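PDB 3RF2: 30S ribosomal protein S8 from Aquifex aeolicus, which binds directly to the central domain of 16S rRNA and probably coordinates assembly of the platform of the 30S subunit. Local coordinates for residues D5-K15 / A109-S117; R35-F45 / I139-T150. One frame throughout, in Å; residues are numbered along the deposited sequence.

Overall arrangement
Both interactions join the N-terminal half of the chain to the same five-stranded antiparallel sheet. Interaction 1 sets helix 6-19 against strand 113-115. Interaction 2 sets helix 31-43 against strands 139-144 and 149-150. Their centres lie about 13 Å apart, and they touch where Ile-7 packs on Ile-36 and Ile-110 on Phe-45. Interaction 1 is partly buried. It has an aromatic centre with polar groups at both ends, including a salt bridge and a sulfate site. Interaction 2 is more deeply buried and mostly aliphatic. No direct hydrogen bond crosses it, and a water links the two segments, weakly on the Glu-43 side.

Interaction 1: D5-K15 / A109-S117; sequences DPIADMFSAIK and AITNIVKVS. With SO4 (sulfate ion), chain D.
Phe-11 of helix 6-15 and Ile-113 of strand 113-115 cross at about a right angle and form the apolar middle of the contact. Ile-113 CG1 stands over one face of the ring. It lies 3.8 Å from the Phe-11 centroid and 11° off the ring normal, a CH-pi contact. Its chi1 of 176° turns CG1 away from its own backbone N and out over the ring. Ile-113 CD1 then reaches Phe-11 CE1 at 3.4 Å. The other branch, CG2, packs on CG and CD of Lys-15. The opposite face of the ring meets Ile-7 O, while Lys-115 N sits at the ring edge.

Lys-115 lies against Ala-8 CB and crosses Ile-7 at about a right angle. Its chain bends at chi2 and chi4, which brings NZ to Asp-5. Lys-115 NZ bonds to the syn lone pair of Asp-5 OD2 at 2.9 Å, a salt bridge. The same NZ donates to Ser-117 O at 2.7 Å. Asp-5 is the N-cap of the helix. Its OD1 takes Ala-8 N at 3.0 Å, from above the carboxylate plane.

At the other end Lys-15 NZ meets Asn-112 OD1 at 3.1 Å, in the carbonyl plane. OD1 also accepts from Ile-113 N. Thr-111 and Asn-112 form a classic beta bulge opposite Trp-168. Asn-112 ND2 donates to sulfate O1 at 2.9 Å, with a nearly straight angle of 169°. Lys-15 NZ adds a weak bond to that oxygen.

The N-terminal helix is thus joined to the C-terminal sheet by an aromatic-aliphatic centre with polar contacts at both ends. The sulfate probably came from the crystallisation liquor. Its position is consistent with a place where an anion can bind, at least in the crystal. The helix N-terminus and Lys-115 would both favour a charged Asp-5.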
# COMPACT_ATOMS: atom_id res chain seq x y z
N ASP A 5 3.25 -7.12 -12.32
CA ASP A 5 3.07 -7.38 -10.89
C ASP A 5 2.38 -6.18 -10.26
O ASP A 5 3.03 -5.16 -10.02
CB ASP A 5 4.44 -7.61 -10.24
CG ASP A 5 4.36 -7.95 -8.75
OD1 ASP A 5 3.36 -7.59 -8.07
OD2 ASP A 5 5.32 -8.57 -8.24
N PRO A 6 1.07 -6.28 -10.00
CA PRO A 6 0.29 -5.14 -9.47
C PRO A 6 0.77 -4.66 -8.11
O PRO A 6 0.91 -3.45 -7.89
CB PRO A 6 -1.13 -5.72 -9.35
CG PRO A 6 -0.93 -7.21 -9.27
CD PRO A 6 0.23 -7.48 -10.18
N ILE A 7 1.00 -5.58 -7.19
CA ILE A 7 1.47 -5.21 -5.87
C ILE A 7 2.79 -4.45 -5.96
O ILE A 7 3.00 -3.46 -5.26
CB ILE A 7 1.58 -6.44 -4.96
CG1 ILE A 7 0.17 -6.93 -4.61
CG2 ILE A 7 2.34 -6.10 -3.69
CD1 ILE A 7 0.00 -8.39 -4.81
N ALA A 8 3.67 -4.87 -6.87
CA ALA A 8 4.93 -4.17 -7.08
C ALA A 8 4.71 -2.78 -7.67
O ALA A 8 5.41 -1.83 -7.33
CB ALA A 8 5.86 -5.00 -7.98
N ASP A 9 3.73 -2.65 -8.56
CA ASP A 9 3.49 -1.37 -9.21
C ASP A 9 2.88 -0.33 -8.24
O ASP A 9 3.11 0.87 -8.37
CB ASP A 9 2.65 -1.56 -10.48
CG ASP A 9 3.35 -2.45 -11.52
OD1 ASP A 9 4.58 -2.28 -11.73
OD2 ASP A 9 2.68 -3.31 -12.12
N MET A 10 2.13 -0.82 -7.26
CA MET A 10 1.64 0.01 -6.17
C MET A 10 2.79 0.57 -5.32
O MET A 10 2.75 1.73 -4.89
CB MET A 10 0.68 -0.79 -5.28
CG MET A 10 0.02 0.02 -4.17
SD MET A 10 -1.09 -0.94 -3.11
CE MET A 10 0.05 -1.63 -1.90
N PHE A 11 3.81 -0.26 -5.07
CA PHE A 11 4.91 0.18 -4.21
C PHE A 11 5.61 1.34 -4.89
O PHE A 11 5.93 2.34 -4.24
CB PHE A 11 5.89 -0.95 -3.94
CG PHE A 11 5.35 -2.01 -3.02
CD1 PHE A 11 4.24 -1.76 -2.23
CD2 PHE A 11 5.96 -3.26 -2.94
CE1 PHE A 11 3.73 -2.73 -1.38
CE2 PHE A 11 5.46 -4.24 -2.10
CZ PHE A 11 4.34 -3.97 -1.32
N SER A 12 5.81 1.21 -6.20
CA SER A 12 6.41 2.26 -7.03
C SER A 12 5.65 3.58 -6.97
O SER A 12 6.23 4.62 -6.65
CB SER A 12 6.52 1.80 -8.49
OG SER A 12 7.76 1.14 -8.70
N ALA A 13 4.36 3.54 -7.31
CA ALA A 13 3.50 4.71 -7.19
C ALA A 13 3.64 5.37 -5.80
O ALA A 13 3.83 6.59 -5.68
CB ALA A 13 2.04 4.31 -7.44
N ILE A 14 3.54 4.55 -4.76
CA ILE A 14 3.59 5.08 -3.41
C ILE A 14 4.90 5.85 -3.24
O ILE A 14 4.90 7.00 -2.80
CB ILE A 14 3.49 3.96 -2.37
CG1 ILE A 14 2.04 3.50 -2.25
CG2 ILE A 14 3.99 4.43 -1.02
CD1 ILE A 14 1.88 2.23 -1.44
N LYS A 15 6.00 5.21 -3.62
CA LYS A 15 7.32 5.82 -3.46
C LYS A 15 7.44 7.14 -4.22
O LYS A 15 8.01 8.10 -3.71
CB LYS A 15 8.43 4.84 -3.87
CG LYS A 15 8.79 3.81 -2.79
CD LYS A 15 9.52 2.58 -3.37
CE LYS A 15 10.95 2.91 -3.82
NZ LYS A 15 11.76 1.68 -4.09
N ALA A 109 7.18 8.73 6.56
CA ALA A 109 7.13 7.59 7.46
C ALA A 109 7.74 6.36 6.78
O ALA A 109 8.26 5.46 7.44
CB ALA A 109 5.70 7.31 7.88
N ILE A 110 7.67 6.31 5.45
CA ILE A 110 8.25 5.20 4.72
C ILE A 110 9.61 5.57 4.17
O ILE A 110 9.72 6.45 3.32
CB ILE A 110 7.37 4.73 3.57
CG1 ILE A 110 6.06 4.17 4.12
CG2 ILE A 110 8.10 3.64 2.77
CD1 ILE A 110 5.06 3.84 3.04
N THR A 111 10.65 4.90 4.65
CA THR A 111 11.97 5.12 4.09
C THR A 111 12.09 4.34 2.79
O THR A 111 12.58 4.85 1.79
CB THR A 111 13.08 4.72 5.05
OG1 THR A 111 13.05 5.60 6.18
CG2 THR A 111 14.45 4.79 4.35
N ASN A 112 11.58 3.10 2.79
CA ASN A 112 11.58 2.30 1.58
C ASN A 112 10.59 1.17 1.70
O ASN A 112 10.22 0.75 2.79
CB ASN A 112 12.98 1.72 1.30
CG ASN A 112 13.26 1.54 -0.20
OD1 ASN A 112 12.34 1.45 -1.02
ND2 ASN A 112 14.53 1.50 -0.55
N ILE A 113 10.18 0.66 0.55
CA ILE A 113 9.24 -0.44 0.51
C ILE A 113 9.53 -1.23 -0.75
O ILE A 113 9.52 -0.68 -1.84
CB ILE A 113 7.78 0.07 0.56
CG1 ILE A 113 6.80 -1.09 0.41
CG2 ILE A 113 7.52 1.11 -0.49
CD1 ILE A 113 5.40 -0.72 0.83
N VAL A 114 9.83 -2.51 -0.59
CA VAL A 114 10.36 -3.31 -1.68
C VAL A 114 9.69 -4.67 -1.73
O VAL A 114 9.52 -5.34 -0.70
CB VAL A 114 11.87 -3.53 -1.52
CG1 VAL A 114 12.59 -2.19 -1.50
CG2 VAL A 114 12.13 -4.27 -0.25
N LYS A 115 9.32 -5.09 -2.94
CA LYS A 115 8.71 -6.39 -3.16
C LYS A 115 9.77 -7.48 -2.95
O LYS A 115 10.90 -7.35 -3.37
CB LYS A 115 8.12 -6.46 -4.57
CG LYS A 115 7.31 -7.72 -4.87
CD LYS A 115 5.81 -7.47 -4.73
CE LYS A 115 5.05 -8.74 -4.42
NZ LYS A 115 5.02 -9.67 -5.59
N VAL A 116 9.38 -8.55 -2.28
CA VAL A 116 10.26 -9.69 -2.07
C VAL A 116 9.87 -10.80 -3.02
O VAL A 116 10.46 -10.96 -4.08
CB VAL A 116 10.19 -10.18 -0.62
CG1 VAL A 116 10.99 -11.46 -0.45
CG2 VAL A 116 10.68 -9.11 0.34
N SER A 117 8.84 -11.56 -2.66
CA SER A 117 8.34 -12.62 -3.52
C SER A 117 7.89 -12.06 -4.86
O SER A 117 7.16 -11.08 -4.91
CB SER A 117 7.19 -13.36 -2.84
OG SER A 117 7.05 -14.66 -3.36
S SO4 D . 15.65 2.22 -4.22
O1 SO4 D . 14.91 1.22 -3.46
O2 SO4 D . 15.77 1.79 -5.61
O3 SO4 D . 16.97 2.40 -3.61
O4 SO4 D . 14.91 3.48 -4.22

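Interaction 2: R35-F45 / I139-T150; sequences RILDVLKKEGF and IAIVSTDAGVMT
Thr-150 OG1 is gripped by the backbone N of Glu-153, which it caps, and by a water at 2.8 Å from OG1. The same water donates a weak bond to Glu-43 OE2, so it bridges the two segments. Thr-150 CG2 packs on helix 35-43.

The motif is a helix packed on a beta hairpin, with strands 139-144 and 149-150 forming the hairpin. The other side of helix 31-43 meets the three-stranded sheet through Leu-37. Val-39 is central to the contact. With chi1 at -177°, its CG1 points between Thr-150 and Ile-141, and CG1 lies 3.6 Å from Thr-150 CG2. Its CG2 rests on Val-148 O and CG1. Ile-141 CD1 touches both Ile-36 CG2 and Leu-40 CD2, 4.0 Å from each, and the Ile-141 side chain crosses both at about a right angle. Phe-45 follows the Schellman motif at Gly-44. Its CE2 reaches Ile-139 CD1 at 3.7 Å, obliquely to the ring.

Glu-43 bends at chi2, and its carboxylate lies by the Thr-150 methyl. Lys-42 NZ is weakly bonded to Glu-43 OE2 in a salt bridge, and forms a second salt bridge with Glu-153. Shortening Glu-43 to an alanine would probably leave the bridging water without its carboxylate partner and uncover part of the Thr-150 methyl.

At the far end, Arg-35 lays the aliphatic part of its extended chain across Val-148. Arg-35 CB lies 3.7 Å from Val-148 CB, and Arg-35 CD is equally close to Val-148 CG2.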
# COMPACT_ATOMS: atom_id res chain seq x y z
N ARG A 35 -5.45 -5.67 2.02
CA ARG A 35 -4.93 -6.26 3.25
C ARG A 35 -3.55 -5.72 3.53
O ARG A 35 -3.16 -5.60 4.69
CB ARG A 35 -4.90 -7.78 3.21
CG ARG A 35 -6.22 -8.43 3.59
CD ARG A 35 -6.05 -9.92 3.86
NE ARG A 35 -7.33 -10.61 3.96
CZ ARG A 35 -8.04 -10.98 2.90
NH1 ARG A 35 -7.59 -10.73 1.68
NH2 ARG A 35 -9.20 -11.61 3.06
N ILE A 36 -2.83 -5.41 2.47
CA ILE A 36 -1.47 -4.86 2.61
C ILE A 36 -1.51 -3.44 3.17
O ILE A 36 -0.80 -3.12 4.11
CB ILE A 36 -0.71 -4.88 1.28
CG1 ILE A 36 -0.38 -6.32 0.88
CG2 ILE A 36 0.58 -4.07 1.39
CD1 ILE A 36 0.18 -6.43 -0.51
N LEU A 37 -2.37 -2.61 2.59
CA LEU A 37 -2.56 -1.24 3.04
C LEU A 37 -3.04 -1.21 4.47
O LEU A 37 -2.74 -0.27 5.20
CB LEU A 37 -3.56 -0.53 2.16
CG LEU A 37 -3.06 -0.24 0.75
CD1 LEU A 37 -4.19 0.34 -0.11
CD2 LEU A 37 -1.97 0.74 0.89
N ASP A 38 -3.78 -2.24 4.87
CA ASP A 38 -4.28 -2.30 6.24
C ASP A 38 -3.15 -2.59 7.22
O ASP A 38 -3.12 -2.05 8.33
CB ASP A 38 -5.38 -3.34 6.38
CG ASP A 38 -6.76 -2.72 6.43
OD1 ASP A 38 -7.05 -1.81 5.62
OD2 ASP A 38 -7.56 -3.12 7.30
N VAL A 39 -2.20 -3.42 6.79
CA VAL A 39 -0.97 -3.58 7.57
C VAL A 39 -0.21 -2.26 7.66
O VAL A 39 0.25 -1.87 8.74
CB VAL A 39 -0.01 -4.61 6.96
CG1 VAL A 39 1.22 -4.78 7.87
CG2 VAL A 39 -0.73 -5.95 6.71
N LEU A 40 -0.06 -1.59 6.53
CA LEU A 40 0.72 -0.35 6.48
C LEU A 40 0.11 0.73 7.39
O LEU A 40 0.84 1.45 8.08
CB LEU A 40 0.83 0.15 5.04
CG LEU A 40 1.73 -0.61 4.05
CD1 LEU A 40 1.69 0.06 2.69
CD2 LEU A 40 3.16 -0.64 4.56
N LYS A 41 -1.21 0.81 7.40
CA LYS A 41 -1.93 1.76 8.26
C LYS A 41 -1.77 1.40 9.74
O LYS A 41 -1.49 2.25 10.59
CB LYS A 41 -3.41 1.76 7.93
CG LYS A 41 -4.21 2.82 8.70
CD LYS A 41 -5.68 2.53 8.54
CE LYS A 41 -6.54 3.60 9.22
NZ LYS A 41 -7.97 3.44 8.83
N LYS A 42 -1.96 0.12 10.04
CA LYS A 42 -1.83 -0.38 11.39
C LYS A 42 -0.42 -0.14 11.94
O LYS A 42 -0.26 0.12 13.13
CB LYS A 42 -2.16 -1.88 11.41
CG LYS A 42 -2.03 -2.52 12.77
CD LYS A 42 -2.24 -4.03 12.71
CE LYS A 42 -1.88 -4.69 14.04
NZ LYS A 42 -0.47 -4.39 14.42
N GLU A 43 0.60 -0.22 11.09
CA GLU A 43 1.98 -0.04 11.55
C GLU A 43 2.44 1.41 11.55
O GLU A 43 3.53 1.72 12.01
CB GLU A 43 2.94 -0.87 10.71
CG GLU A 43 2.72 -2.35 10.88
CD GLU A 43 2.99 -2.80 12.29
OE1 GLU A 43 4.06 -2.41 12.83
OE2 GLU A 43 2.14 -3.52 12.86
N GLY A 44 1.62 2.30 10.99
CA GLY A 44 1.94 3.71 10.99
C GLY A 44 2.77 4.17 9.81
O GLY A 44 3.37 5.24 9.85
N PHE A 45 2.81 3.36 8.76
CA PHE A 45 3.59 3.69 7.58
C PHE A 45 2.81 4.58 6.61
O PHE A 45 3.41 5.30 5.83
CB PHE A 45 4.08 2.42 6.89
CG PHE A 45 5.27 1.79 7.56
CD1 PHE A 45 6.51 2.39 7.47
CD2 PHE A 45 5.15 0.61 8.26
CE1 PHE A 45 7.61 1.83 8.08
CE2 PHE A 45 6.26 0.04 8.88
CZ PHE A 45 7.49 0.65 8.79
N ILE A 139 9.56 -3.94 8.89
CA ILE A 139 8.66 -5.09 8.86
C ILE A 139 8.75 -5.84 7.56
O ILE A 139 9.07 -5.27 6.51
CB ILE A 139 7.19 -4.67 9.01
CG1 ILE A 139 6.74 -3.82 7.82
CG2 ILE A 139 6.95 -3.93 10.33
CD1 ILE A 139 5.25 -3.41 7.91
N ALA A 140 8.45 -7.13 7.63
CA ALA A 140 8.13 -7.90 6.45
C ALA A 140 6.62 -8.02 6.47
O ALA A 140 6.02 -8.22 7.52
CB ALA A 140 8.76 -9.28 6.50
N ILE A 141 6.01 -7.88 5.30
CA ILE A 141 4.60 -8.19 5.17
C ILE A 141 4.47 -9.58 4.56
O ILE A 141 5.02 -9.85 3.50
CB ILE A 141 3.88 -7.14 4.30
CG1 ILE A 141 3.91 -5.77 5.01
CG2 ILE A 141 2.47 -7.60 4.00
CD1 ILE A 141 3.51 -4.61 4.13
N VAL A 142 3.75 -10.46 5.25
CA VAL A 142 3.70 -11.87 4.89
C VAL A 142 2.28 -12.39 4.72
O VAL A 142 1.42 -12.18 5.57
CB VAL A 142 4.39 -12.74 5.95
CG1 VAL A 142 5.86 -12.31 6.12
CG2 VAL A 142 3.67 -12.65 7.26
N SER A 143 2.05 -13.10 3.61
CA SER A 143 0.75 -13.71 3.37
C SER A 143 0.70 -15.10 4.00
O SER A 143 1.35 -16.03 3.52
CB SER A 143 0.48 -13.81 1.87
OG SER A 143 -0.74 -14.48 1.62
N THR A 144 -0.07 -15.23 5.08
CA THR A 144 -0.16 -16.48 5.80
C THR A 144 -1.50 -17.15 5.53
O THR A 144 -2.36 -16.59 4.85
CB THR A 144 -0.07 -16.26 7.32
OG1 THR A 144 -1.37 -15.94 7.83
CG2 THR A 144 0.89 -15.14 7.65
N ASP A 145 -1.69 -18.34 6.08
CA ASP A 145 -2.98 -19.00 5.90
C ASP A 145 -3.99 -18.42 6.89
O ASP A 145 -5.12 -18.90 7.02
CB ASP A 145 -2.87 -20.52 6.03
CG ASP A 145 -2.55 -20.98 7.45
OD1 ASP A 145 -2.51 -20.14 8.37
OD2 ASP A 145 -2.36 -22.20 7.64
N ALA A 146 -3.57 -17.38 7.60
CA ALA A 146 -4.44 -16.70 8.55
C ALA A 146 -4.60 -15.22 8.20
O ALA A 146 -5.04 -14.42 9.03
CB ALA A 146 -3.90 -16.86 9.96
N GLY A 147 -4.24 -14.86 6.98
CA GLY A 147 -4.31 -13.48 6.54
C GLY A 147 -2.94 -12.81 6.40
O GLY A 147 -1.90 -13.41 6.70
N VAL A 148 -2.96 -11.56 5.94
CA VAL A 148 -1.77 -10.80 5.62
C VAL A 148 -1.40 -10.00 6.84
O VAL A 148 -2.24 -9.29 7.38
CB VAL A 148 -2.07 -9.85 4.44
CG1 VAL A 148 -0.88 -8.95 4.14
CG2 VAL A 148 -2.46 -10.64 3.20
N MET A 149 -0.15 -10.10 7.29
CA MET A 149 0.24 -9.54 8.58
C MET A 149 1.75 -9.30 8.65
O MET A 149 2.47 -9.61 7.71
CB MET A 149 -0.18 -10.49 9.71
CG MET A 149 0.33 -11.92 9.50
SD MET A 149 0.03 -13.05 10.88
CE MET A 149 -1.72 -13.41 10.68
N THR A 150 2.22 -8.77 9.78
CA THR A 150 3.64 -8.50 9.91
C THR A 150 4.40 -9.76 10.27
O THR A 150 3.81 -10.79 10.60
CB THR A 150 3.95 -7.41 10.95
OG1 THR A 150 3.53 -7.84 12.25
CG2 THR A 150 3.23 -6.13 10.60
O HOH W 1 3.38 -6.14 14.52